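Local coordinates for cyclic pyranopterin monophosphate synthase 2 (Mycobacterium tuberculosis, PDB 4FDF), which probably catalyses the conversion of (8S)-3',8-cyclo-7,8-dihydroguanosine 5'-triphosphate to cyclic pyranopterin monophosphate in molybdenum cofactor biosynthesis, at residues Asp64-Ala69 / Val97-Gly102; Arg79-Asp82 / His88-Ala91; Leu90-Val95 / Glu121-Thr126; Val130-Leu135 / Ala146-Ile151. All blocks are in the same frame, centred on the assembly; numbering follows the deposited sequence. Where two conformers were deposited one is given.

Contact 1. Residues Asp64-Ala69 / Val97-Gly102; sequences DALATA and VDFTVG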
loop_
_atom_site.group_PDB
_atom_site.type_symbol
_atom_site.label_atom_id
_atom_site.label_comp_id
_atom_site.label_asym_id
_atom_site.label_seq_id
_atom_site.Cartn_x
_atom_site.Cartn_y
_atom_site.Cartn_z
ATOM N N ASP B 64 -15.974 -8.705 17.569
ATOM C CA ASP B 64 -15.284 -7.936 18.603
ATOM C C ASP B 64 -14.820 -6.585 18.051
ATOM O O ASP B 64 -13.747 -6.489 17.446
ATOM C CB ASP B 64 -14.100 -8.747 19.155
ATOM C CG ASP B 64 -13.459 -8.109 20.397
ATOM O OD1 ASP B 64 -13.659 -6.899 20.651
ATOM O OD2 ASP B 64 -12.745 -8.828 21.126
ATOM N N ALA B 65 -15.643 -5.554 18.255
ATOM C CA ALA B 65 -15.323 -4.196 17.815
ATOM C C ALA B 65 -13.988 -3.680 18.356
ATOM O O ALA B 65 -13.197 -3.117 17.599
ATOM C CB ALA B 65 -16.429 -3.234 18.193
ATOM N N LEU B 66 -13.746 -3.865 19.656
ATOM C CA LEU B 66 -12.567 -3.281 20.305
ATOM C C LEU B 66 -11.252 -3.856 19.761
ATOM O O LEU B 66 -10.349 -3.107 19.386
ATOM C CB LEU B 66 -12.631 -3.413 21.834
ATOM C CG LEU B 66 -13.770 -2.778 22.669
ATOM C CD1 LEU B 66 -13.404 -2.746 24.172
ATOM C CD2 LEU B 66 -14.171 -1.384 22.211
ATOM N N ALA B 67 -11.159 -5.179 19.715
ATOM C CA ALA B 67 -9.979 -5.851 19.182
ATOM C C ALA B 67 -9.755 -5.487 17.727
ATOM O O ALA B 67 -8.627 -5.210 17.331
ATOM C CB ALA B 67 -10.090 -7.381 19.346
ATOM N N THR B 68 -10.828 -5.462 16.940
ATOM C CA THR B 68 -10.716 -5.149 15.519
ATOM C C THR B 68 -10.196 -3.717 15.324
ATOM O O THR B 68 -9.309 -3.479 14.505
ATOM C CB THR B 68 -12.050 -5.406 14.759
ATOM O OG1 THR B 68 -12.403 -6.789 14.886
ATOM C CG2 THR B 68 -11.934 -5.076 13.266
ATOM N N ALA B 69 -10.730 -2.782 16.104
ATOM C CA ALA B 69 -10.372 -1.376 15.959
ATOM C C ALA B 69 -8.975 -1.079 16.479
ATOM O O ALA B 69 -8.273 -0.244 15.920
ATOM C CB ALA B 69 -11.411 -0.489 16.634
ATOM N N VAL B 97 -3.105 1.383 21.460
ATOM C CA VAL B 97 -4.453 1.917 21.341
ATOM C C VAL B 97 -5.266 1.407 22.529
ATOM O O VAL B 97 -5.415 0.192 22.713
ATOM C CB VAL B 97 -5.138 1.519 19.995
ATOM C CG1 VAL B 97 -6.581 2.052 19.933
ATOM C CG2 VAL B 97 -4.332 2.031 18.794
ATOM N N ASP B 98 -5.776 2.339 23.336
ATOM C CA ASP B 98 -6.600 1.994 24.486
ATOM C C ASP B 98 -8.026 2.530 24.342
ATOM O O ASP B 98 -8.250 3.564 23.703
ATOM C CB ASP B 98 -5.963 2.507 25.786
ATOM C CG ASP B 98 -4.585 1.899 26.050
ATOM O OD1 ASP B 98 -4.400 0.673 25.847
ATOM O OD2 ASP B 98 -3.681 2.655 26.475
ATOM N N PHE B 99 -8.968 1.811 24.948
ATOM C CA PHE B 99 -10.368 2.205 24.997
ATOM C C PHE B 99 -10.842 2.366 26.436
ATOM O O PHE B 99 -10.453 1.592 27.318
ATOM C CB PHE B 99 -11.242 1.170 24.295
ATOM C CG PHE B 99 -10.814 0.870 22.892
ATOM C CD1 PHE B 99 -11.196 1.702 21.847
ATOM C CD2 PHE B 99 -10.025 -0.253 22.614
ATOM C CE1 PHE B 99 -10.789 1.427 20.534
ATOM C CE2 PHE B 99 -9.618 -0.538 21.317
ATOM C CZ PHE B 99 -9.996 0.299 20.269
ATOM N N THR B 100 -11.652 3.397 26.670
ATOM C CA THR B 100 -12.433 3.519 27.896
ATOM C C THR B 100 -13.891 3.565 27.463
ATOM O O THR B 100 -14.306 4.512 26.795
ATOM C CB THR B 100 -12.098 4.796 28.686
ATOM O OG1 THR B 100 -10.695 4.856 28.957
ATOM C CG2 THR B 100 -12.888 4.844 30.004
ATOM N N VAL B 101 -14.651 2.526 27.811
ATOM C CA VAL B 101 -16.076 2.470 27.479
ATOM C C VAL B 101 -16.928 3.084 28.600
ATOM O O VAL B 101 -16.900 2.635 29.755
ATOM C CB VAL B 101 -16.575 1.023 27.116
ATOM C CG1 VAL B 101 -15.643 0.348 26.106
ATOM C CG2 VAL B 101 -16.744 0.152 28.360
ATOM N N GLY B 102 -17.672 4.125 28.254
ATOM C CA GLY B 102 -18.541 4.785 29.223
ATOM C C GLY B 102 -19.972 4.331 29.048
ATOM O O GLY B 102 -20.236 3.245 28.520
#
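In the helical turn that sets L66 against F99, the carbonyl oxygen of D64 accepts two bonds from a single residue. T68 N reaches D64 O at 3.1 Å and T68 OG1 reaches it at 2.9 Å, the two donors coming from opposite faces of the carbonyl plane. D64 is also the N-cap of helix 65-83: its OD1 accepts from A67 N at 3.2 Å, almost straight at 176°, with the N-H arriving from above the carboxylate plane. The first turn is therefore tied by both the main chain and the side chain of D64. Across the contact the interaction is mainly apolar. L66 CD2 lies over one face of the F99 ring, 4.3 Å from the ring centroid, a CH-pi contact displaced toward the rim. This is the helix-on-sheet packing of a ferredoxin-like fold: the axes of 65-69 and 97-101 run at 154° to each other, with a closest approach of 9.5 Å, and strand 92-101 is an outermost strand of the sheet within the chain. CG of F99 is anti to the carbonyl carbon (chi1 -54°), and the ring extends toward the helix until its CE2 meets L66 O at 3.3 Å. A69 CB touches the CZ end of the same ring obliquely, at 4.0 Å. Farther out, L66 CD1 meets V101 CG1 at 4.3 Å, near the exposed end of the strand. I106 and I108 of the adjacent strand also touch F99, while the A67 side chain packs on A67 of a third subunit.

Contact 2. Residues Arg79-Asp82 / His88-Ala91; sequences RTSD and HQLA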
loop_
_atom_site.group_PDB
_atom_site.type_symbol
_atom_site.label_atom_id
_atom_site.label_comp_id
_atom_site.label_asym_id
_atom_site.label_seq_id
_atom_site.Cartn_x
_atom_site.Cartn_y
_atom_site.Cartn_z
ATOM N N ARG B 79 0.843 3.390 8.530
ATOM C CA ARG B 79 0.513 3.821 7.163
ATOM C C ARG B 79 0.344 5.337 7.040
ATOM O O ARG B 79 -0.026 5.837 5.982
ATOM C CB ARG B 79 -0.770 3.121 6.665
ATOM C CG ARG B 79 -0.783 1.588 6.773
ATOM C CD ARG B 79 0.377 0.923 6.006
ATOM N NE ARG B 79 0.355 1.180 4.562
ATOM C CZ ARG B 79 -0.226 0.398 3.649
ATOM N NH1 ARG B 79 -0.860 -0.720 4.006
ATOM N NH2 ARG B 79 -0.168 0.737 2.366
ATOM N N THR B 80 0.617 6.064 8.120
ATOM C CA THR B 80 0.445 7.520 8.136
ATOM C C THR B 80 1.026 8.237 6.919
ATOM O O THR B 80 0.318 8.989 6.249
ATOM C CB THR B 80 0.952 8.148 9.459
ATOM O OG1 THR B 80 0.185 7.615 10.552
ATOM C CG2 THR B 80 0.798 9.693 9.441
ATOM N N SER B 81 2.296 7.990 6.610
ATOM C CA SER B 81 2.948 8.717 5.522
ATOM C C SER B 81 2.410 8.348 4.127
ATOM O O SER B 81 2.590 9.100 3.177
ATOM C CB SER B 81 4.477 8.612 5.611
ATOM O OG SER B 81 4.916 7.281 5.491
ATOM N N ASP B 82 1.720 7.210 4.033
ATOM C CA ASP B 82 1.000 6.805 2.822
ATOM C C ASP B 82 -0.286 7.595 2.621
ATOM O O ASP B 82 -0.707 7.807 1.491
ATOM C CB ASP B 82 0.600 5.329 2.896
ATOM C CG ASP B 82 1.783 4.383 2.830
ATOM O OD1 ASP B 82 2.933 4.851 2.671
ATOM O OD2 ASP B 82 1.544 3.155 2.925
ATOM N N HIS B 88 6.316 12.790 6.712
ATOM C CA HIS B 88 7.552 12.052 6.516
ATOM C C HIS B 88 7.343 10.634 6.934
ATOM O O HIS B 88 6.451 10.352 7.736
ATOM C CB HIS B 88 8.651 12.659 7.377
ATOM C CG HIS B 88 8.896 14.120 7.112
ATOM N ND1 HIS B 88 8.026 15.082 7.485
ATOM C CD2 HIS B 88 9.962 14.769 6.496
ATOM C CE1 HIS B 88 8.511 16.287 7.123
ATOM N NE2 HIS B 88 9.699 16.093 6.522
ATOM N N GLN B 89 8.158 9.735 6.379
ATOM C CA GLN B 89 8.218 8.332 6.784
ATOM C C GLN B 89 9.029 8.213 8.078
ATOM O O GLN B 89 10.220 8.513 8.094
ATOM C CB GLN B 89 8.883 7.488 5.687
ATOM C CG GLN B 89 8.144 7.464 4.341
ATOM C CD GLN B 89 9.089 7.354 3.141
ATOM O OE1 GLN B 89 9.914 8.230 2.906
ATOM N NE2 GLN B 89 8.953 6.280 2.377
ATOM N N LEU B 90 8.374 7.796 9.159
ATOM C CA LEU B 90 9.001 7.742 10.484
ATOM C C LEU B 90 9.079 6.322 11.043
ATOM O O LEU B 90 8.164 5.520 10.853
ATOM C CB LEU B 90 8.278 8.675 11.470
ATOM C CG LEU B 90 8.273 10.186 11.148
ATOM C CD1 LEU B 90 7.434 10.983 12.139
ATOM C CD2 LEU B 90 9.694 10.746 11.075
ATOM N N ALA B 91 10.186 6.015 11.715
ATOM C CA ALA B 91 10.375 4.697 12.298
ATOM C C ALA B 91 9.693 4.656 13.649
ATOM O O ALA B 91 10.134 5.298 14.592
ATOM C CB ALA B 91 11.864 4.369 12.432
#
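A small surface contact, 96 Å² in all, packs S81 near the end of helix 65-83 against H88 and Q89 of the loop leading to strand 92-101. S81 and Q89 come within 5.4 Å at their CA atoms. S81 CB lies 3.4 Å from H88 O, and S81 OG is 3.4 Å from Q89 CG. The first torsion of S81, 62°, holds OG between its own backbone N and carbonyl carbon, which directs the hydroxyl over the base of the Q89 side chain. H88 is predicted, with L86 and C87, to bind substrate, so the contact lies in the short helix-to-strand connection that carries this part of the site. The first bond of the H88 side chain leads away from the helix, and NE2 bonds to V27 O. Within 79-82, R79 grips D82 side-on in a salt bridge: R79 NE at 2.8 Å and R79 NH2 at 3.0 Å both donate to D82 OD2, which lies close to the guanidinium plane. The NE bond is the straighter of the two, 155° against 140°. Other subunits reach this helix end as well, K78 NZ of a fourth subunit bonding to S81 O and L92 of that same subunit packing on Q89.

Contact 3. Residues Leu90-Val95 / Glu121-Thr126; sequences LALTGV and EMEALT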
loop_
_atom_site.group_PDB
_atom_site.type_symbol
_atom_site.label_atom_id
_atom_site.label_comp_id
_atom_site.label_asym_id
_atom_site.label_seq_id
_atom_site.Cartn_x
_atom_site.Cartn_y
_atom_site.Cartn_z
ATOM N N LEU B 90 8.374 7.796 9.159
ATOM C CA LEU B 90 9.001 7.742 10.484
ATOM C C LEU B 90 9.079 6.322 11.043
ATOM O O LEU B 90 8.164 5.520 10.853
ATOM C CB LEU B 90 8.278 8.675 11.470
ATOM C CG LEU B 90 8.273 10.186 11.148
ATOM C CD1 LEU B 90 7.434 10.983 12.139
ATOM C CD2 LEU B 90 9.694 10.746 11.075
ATOM N N ALA B 91 10.186 6.015 11.715
ATOM C CA ALA B 91 10.375 4.697 12.298
ATOM C C ALA B 91 9.693 4.656 13.649
ATOM O O ALA B 91 10.134 5.298 14.592
ATOM C CB ALA B 91 11.864 4.369 12.432
ATOM N N LEU B 92 8.591 3.918 13.729
ATOM C CA LEU B 92 7.841 3.841 14.971
ATOM C C LEU B 92 8.385 2.694 15.803
ATOM O O LEU B 92 8.530 1.574 15.308
ATOM C CB LEU B 92 6.332 3.684 14.707
ATOM C CG LEU B 92 5.684 4.664 13.710
ATOM C CD1 LEU B 92 4.173 4.432 13.622
ATOM C CD2 LEU B 92 5.976 6.126 14.059
ATOM N N THR B 93 8.709 2.991 17.059
ATOM C CA THR B 93 9.216 1.983 17.988
ATOM C C THR B 93 8.142 1.369 18.879
ATOM O O THR B 93 8.391 0.364 19.552
ATOM C CB THR B 93 10.404 2.504 18.843
ATOM O OG1 THR B 93 10.175 3.863 19.250
ATOM C CG2 THR B 93 11.721 2.424 18.050
ATOM N N GLY B 94 6.947 1.954 18.876
ATOM C CA GLY B 94 5.828 1.399 19.645
ATOM C C GLY B 94 4.522 2.144 19.437
ATOM O O GLY B 94 4.526 3.360 19.230
ATOM N N VAL B 95 3.417 1.396 19.482
ATOM C CA VAL B 95 2.066 1.917 19.249
ATOM C C VAL B 95 1.063 1.208 20.150
ATOM O O VAL B 95 0.907 -0.011 20.070
ATOM C CB VAL B 95 1.576 1.713 17.775
ATOM C CG1 VAL B 95 0.232 2.423 17.557
ATOM C CG2 VAL B 95 2.610 2.198 16.750
ATOM N N GLU B 121 2.932 13.030 16.375
ATOM C CA GLU B 121 1.532 13.327 16.657
ATOM C C GLU B 121 0.590 12.961 15.504
ATOM O O GLU B 121 -0.572 12.645 15.743
ATOM C CB GLU B 121 1.336 14.776 17.125
ATOM C CG GLU B 121 1.613 15.866 16.088
ATOM C CD GLU B 121 3.055 16.359 16.067
ATOM O OE1 GLU B 121 3.261 17.533 15.704
ATOM O OE2 GLU B 121 3.981 15.585 16.387
ATOM N N MET B 122 1.088 12.971 14.270
ATOM C CA MET B 122 0.254 12.602 13.125
ATOM C C MET B 122 -0.165 11.139 13.140
ATOM O O MET B 122 -1.333 10.807 12.871
ATOM C CB MET B 122 0.925 12.957 11.790
ATOM C CG MET B 122 0.960 14.468 11.469
ATOM S SD MET B 122 -0.584 15.384 11.790
ATOM C CE MET B 122 -1.814 14.371 10.946
ATOM N N GLU B 123 0.784 10.267 13.455
ATOM C CA GLU B 123 0.503 8.843 13.544
ATOM C C GLU B 123 -0.441 8.539 14.701
ATOM O O GLU B 123 -1.342 7.712 14.551
ATOM C CB GLU B 123 1.784 7.991 13.616
ATOM C CG GLU B 123 3.081 8.741 13.899
ATOM C CD GLU B 123 3.589 9.595 12.737
ATOM O OE1 GLU B 123 3.751 9.076 11.608
ATOM O OE2 GLU B 123 3.842 10.793 12.964
ATOM N N ALA B 124 -0.244 9.210 15.837
ATOM C CA ALA B 124 -1.169 9.084 16.954
ATOM C C ALA B 124 -2.600 9.475 16.555
ATOM O O ALA B 124 -3.552 8.744 16.865
ATOM C CB ALA B 124 -0.695 9.906 18.158
ATOM N N LEU B 125 -2.745 10.611 15.873
ATOM C CA LEU B 125 -4.056 11.077 15.393
ATOM C C LEU B 125 -4.681 10.140 14.345
ATOM O O LEU B 125 -5.895 9.907 14.352
ATOM C CB LEU B 125 -3.937 12.487 14.812
ATOM C CG LEU B 125 -3.668 13.622 15.794
ATOM C CD1 LEU B 125 -3.141 14.836 15.029
ATOM C CD2 LEU B 125 -4.904 13.983 16.614
ATOM N N THR B 126 -3.844 9.612 13.457
ATOM C CA THR B 126 -4.268 8.681 12.407
ATOM C C THR B 126 -4.811 7.364 13.001
ATOM O O THR B 126 -5.871 6.860 12.585
ATOM C CB THR B 126 -3.096 8.445 11.415
ATOM O OG1 THR B 126 -2.784 9.684 10.755
ATOM C CG2 THR B 126 -3.424 7.404 10.378
HETATM O O HOH W 1 5.247 6.956 9.999
#
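E123, predicted with M122 to bind substrate, turns its side chain toward L90 and L92, and these two leucines probably form an apolar border to that part of the site. L90 CD1 meets E123 OE2 at 3.7 Å, the two side chains crossing at about a right angle. L92 CD2 meets the glutamate nearer its backbone, 3.9 Å from E123 CG. CG of E123 nearly eclipses the backbone N (chi1 13°), and the side chain bends at chi2, -72°, which takes the carboxylate to the L90 methyl. A water bridges the two segments, donating to E123 OE1 at 3.1 Å and accepting a weak bond from L90 N at 3.3 Å. In the fold, the start of helix 121-139 here faces the beginning of strand 92-101, where the chain turns a corner at T93. T93 and G94 both sit opposite R113, a classic beta bulge. Within the helix, M122 O accepts both T126 N and T126 OG1 at 2.8 Å, the hydroxyl standing above the carbonyl plane. T80 of helix 65-83 packs against E123 and T126, and V112 of the neighbouring strand touches both L92 and E123.

Contact 4. Residues Val130-Leu135 / Ala146-Ile151; sequences VAALTL and ALIDDI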
loop_
_atom_site.group_PDB
_atom_site.type_symbol
_atom_site.label_atom_id
_atom_site.label_comp_id
_atom_site.label_asym_id
_atom_site.label_seq_id
_atom_site.Cartn_x
_atom_site.Cartn_y
_atom_site.Cartn_z
ATOM N N VAL B 130 -8.445 6.070 12.576
ATOM C CA VAL B 130 -8.834 4.822 11.912
ATOM C C VAL B 130 -9.515 3.842 12.880
ATOM O O VAL B 130 -10.413 3.092 12.482
ATOM C CB VAL B 130 -7.661 4.183 11.113
ATOM C CG1 VAL B 130 -8.046 2.805 10.568
ATOM C CG2 VAL B 130 -7.254 5.111 9.938
ATOM N N ALA B 131 -9.112 3.867 14.148
ATOM C CA ALA B 131 -9.766 3.058 15.183
ATOM C C ALA B 131 -11.225 3.465 15.378
ATOM O O ALA B 131 -12.080 2.605 15.593
ATOM C CB ALA B 131 -9.002 3.154 16.508
ATOM N N ALA B 132 -11.497 4.770 15.307
ATOM C CA ALA B 132 -12.859 5.308 15.411
ATOM C C ALA B 132 -13.695 4.909 14.206
ATOM O O ALA B 132 -14.827 4.460 14.354
ATOM C CB ALA B 132 -12.827 6.833 15.531
ATOM N N LEU B 133 -13.132 5.070 13.011
ATOM C CA LEU B 133 -13.802 4.619 11.796
ATOM C C LEU B 133 -14.129 3.127 11.848
ATOM O O LEU B 133 -15.187 2.700 11.387
ATOM C CB LEU B 133 -12.955 4.920 10.548
ATOM C CG LEU B 133 -12.821 6.386 10.099
ATOM C CD1 LEU B 133 -11.654 6.561 9.125
ATOM C CD2 LEU B 133 -14.110 6.877 9.470
ATOM N N THR B 134 -13.207 2.344 12.401
ATOM C CA THR B 134 -13.384 0.909 12.502
ATOM C C THR B 134 -14.438 0.563 13.551
ATOM O O THR B 134 -15.246 -0.343 13.335
ATOM C CB THR B 134 -12.053 0.204 12.788
ATOM O OG1 THR B 134 -11.165 0.447 11.691
ATOM C CG2 THR B 134 -12.258 -1.298 12.952
ATOM N N LEU B 135 -14.439 1.286 14.671
ATOM C CA LEU B 135 -15.517 1.119 15.633
ATOM C C LEU B 135 -16.855 1.366 14.953
ATOM O O LEU B 135 -17.766 0.542 15.052
ATOM C CB LEU B 135 -15.368 2.054 16.830
ATOM C CG LEU B 135 -14.308 1.684 17.859
ATOM C CD1 LEU B 135 -14.401 2.678 18.999
ATOM C CD2 LEU B 135 -14.453 0.231 18.368
ATOM N N ALA B 146 -24.401 7.213 15.059
ATOM C CA ALA B 146 -23.195 7.460 15.855
ATOM C C ALA B 146 -22.289 8.461 15.146
ATOM O O ALA B 146 -22.303 8.572 13.915
ATOM C CB ALA B 146 -22.444 6.156 16.135
ATOM N N LEU B 147 -21.526 9.216 15.923
ATOM C CA LEU B 147 -20.601 10.164 15.335
ATOM C C LEU B 147 -19.252 10.159 16.024
ATOM O O LEU B 147 -19.119 9.693 17.155
ATOM C CB LEU B 147 -21.209 11.579 15.254
ATOM C CG LEU B 147 -21.565 12.453 16.457
ATOM C CD1 LEU B 147 -22.524 11.747 17.414
ATOM C CD2 LEU B 147 -20.325 12.976 17.182
ATOM N N ILE B 148 -18.256 10.671 15.310
ATOM C CA ILE B 148 -16.870 10.666 15.754
ATOM C C ILE B 148 -16.482 12.099 16.121
ATOM O O ILE B 148 -16.593 13.019 15.306
ATOM C CB ILE B 148 -15.933 10.080 14.662
ATOM C CG1 ILE B 148 -16.236 8.587 14.432
ATOM C CG2 ILE B 148 -14.466 10.278 15.040
ATOM C CD1 ILE B 148 -15.673 8.017 13.115
ATOM N N ASP B 149 -16.011 12.265 17.352
ATOM C CA ASP B 149 -15.875 13.574 17.958
ATOM C C ASP B 149 -14.511 13.760 18.620
ATOM O O ASP B 149 -13.863 12.783 19.027
ATOM C CB ASP B 149 -16.964 13.728 19.033
ATOM C CG ASP B 149 -17.840 14.953 18.827
ATOM O OD1 ASP B 149 -17.659 15.671 17.817
ATOM O OD2 ASP B 149 -18.729 15.177 19.679
ATOM N N ASP B 150 -14.098 15.026 18.719
ATOM C CA ASP B 150 -13.039 15.473 19.627
ATOM C C ASP B 150 -11.698 14.735 19.413
ATOM O O ASP B 150 -11.025 14.327 20.363
ATOM C CB ASP B 150 -13.542 15.363 21.078
ATOM C CG ASP B 150 -12.981 16.441 21.993
ATOM O OD1 ASP B 150 -12.918 17.630 21.596
ATOM O OD2 ASP B 150 -12.622 16.100 23.138
ATOM N N ILE B 151 -11.331 14.549 18.150
ATOM C CA ILE B 151 -10.019 14.004 17.825
ATOM C C ILE B 151 -8.964 15.096 17.997
ATOM O O ILE B 151 -9.018 16.123 17.336
ATOM C CB ILE B 151 -9.986 13.414 16.397
ATOM C CG1 ILE B 151 -10.882 12.172 16.346
ATOM C CG2 ILE B 151 -8.526 13.101 15.969
ATOM C CD1 ILE B 151 -11.272 11.730 14.950
#
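With chi1 at -66°, I148 holds CG1 beside its backbone N and anti to the carbonyl carbon, and chi2 at 163° extends CD1 onward, so that both branches of the side chain reach helix 121-139 at A132. The CG2 branch takes the position anti to the backbone N and touches A132 CB at 3.8 Å. The longer branch lays CD1 3.9 Å from the same CB and 3.8 Å from A132 C, covering the backbone of the helix as well as its methyl group. The small side chain at A132 is consistent with the close approach: the CA atoms of A132 and I148 are 6.7 Å apart. The first bond of the L133 side chain leads away from the strand, but its CD2 still meets I148 CD1 at 4.1 Å, with the two side chains at about a right angle. These are helix-on-sheet contacts of the ferredoxin-like fold, joining helix 121-139 to strand 147-156 in the buried layer between them. L45 of the adjacent strand 35-46 also touches I148, and I108 of strand 105-116 touches A132. Within the helix, V130 O receives T134 N and T134 OG1, both at 2.9 Å, one on each side of its carbonyl plane. The strand also carries part of the subunit interface: the backbones of I148 and I151 bond to a second subunit, and D150 N donates to D149 OD1 of that subunit. D149 OD2 forms a salt bridge with R46 NE in its own chain, while L133 packs on S129 of the second subunit.

In the fold
Contacts 1 and 4 lie about 11 Å apart, centre to centre, and touch directly where the two long helices meet: A69 CB is 3.3 Å from A131 O and 3.6 Å from L135 CD2. Contacts 2 and 3 form the other pair, centres about 8 Å apart, sharing L90 and A91 and joined by T80 OG1 lying 3.3 Å from E123 CA. This pair includes H88, M122 and E123 of the predicted substrate site, whereas contacts 1 and 4 lie away from it, across the centre of the chain. Helix 121-139 links contacts 3 and 4, whose centres are about 18 Å apart, with L125 CD2 reaching I151 CG2 at 3.8 Å. Helix 65-83 takes part in both contacts 1 and 2, whose centres are about 24 Å apart.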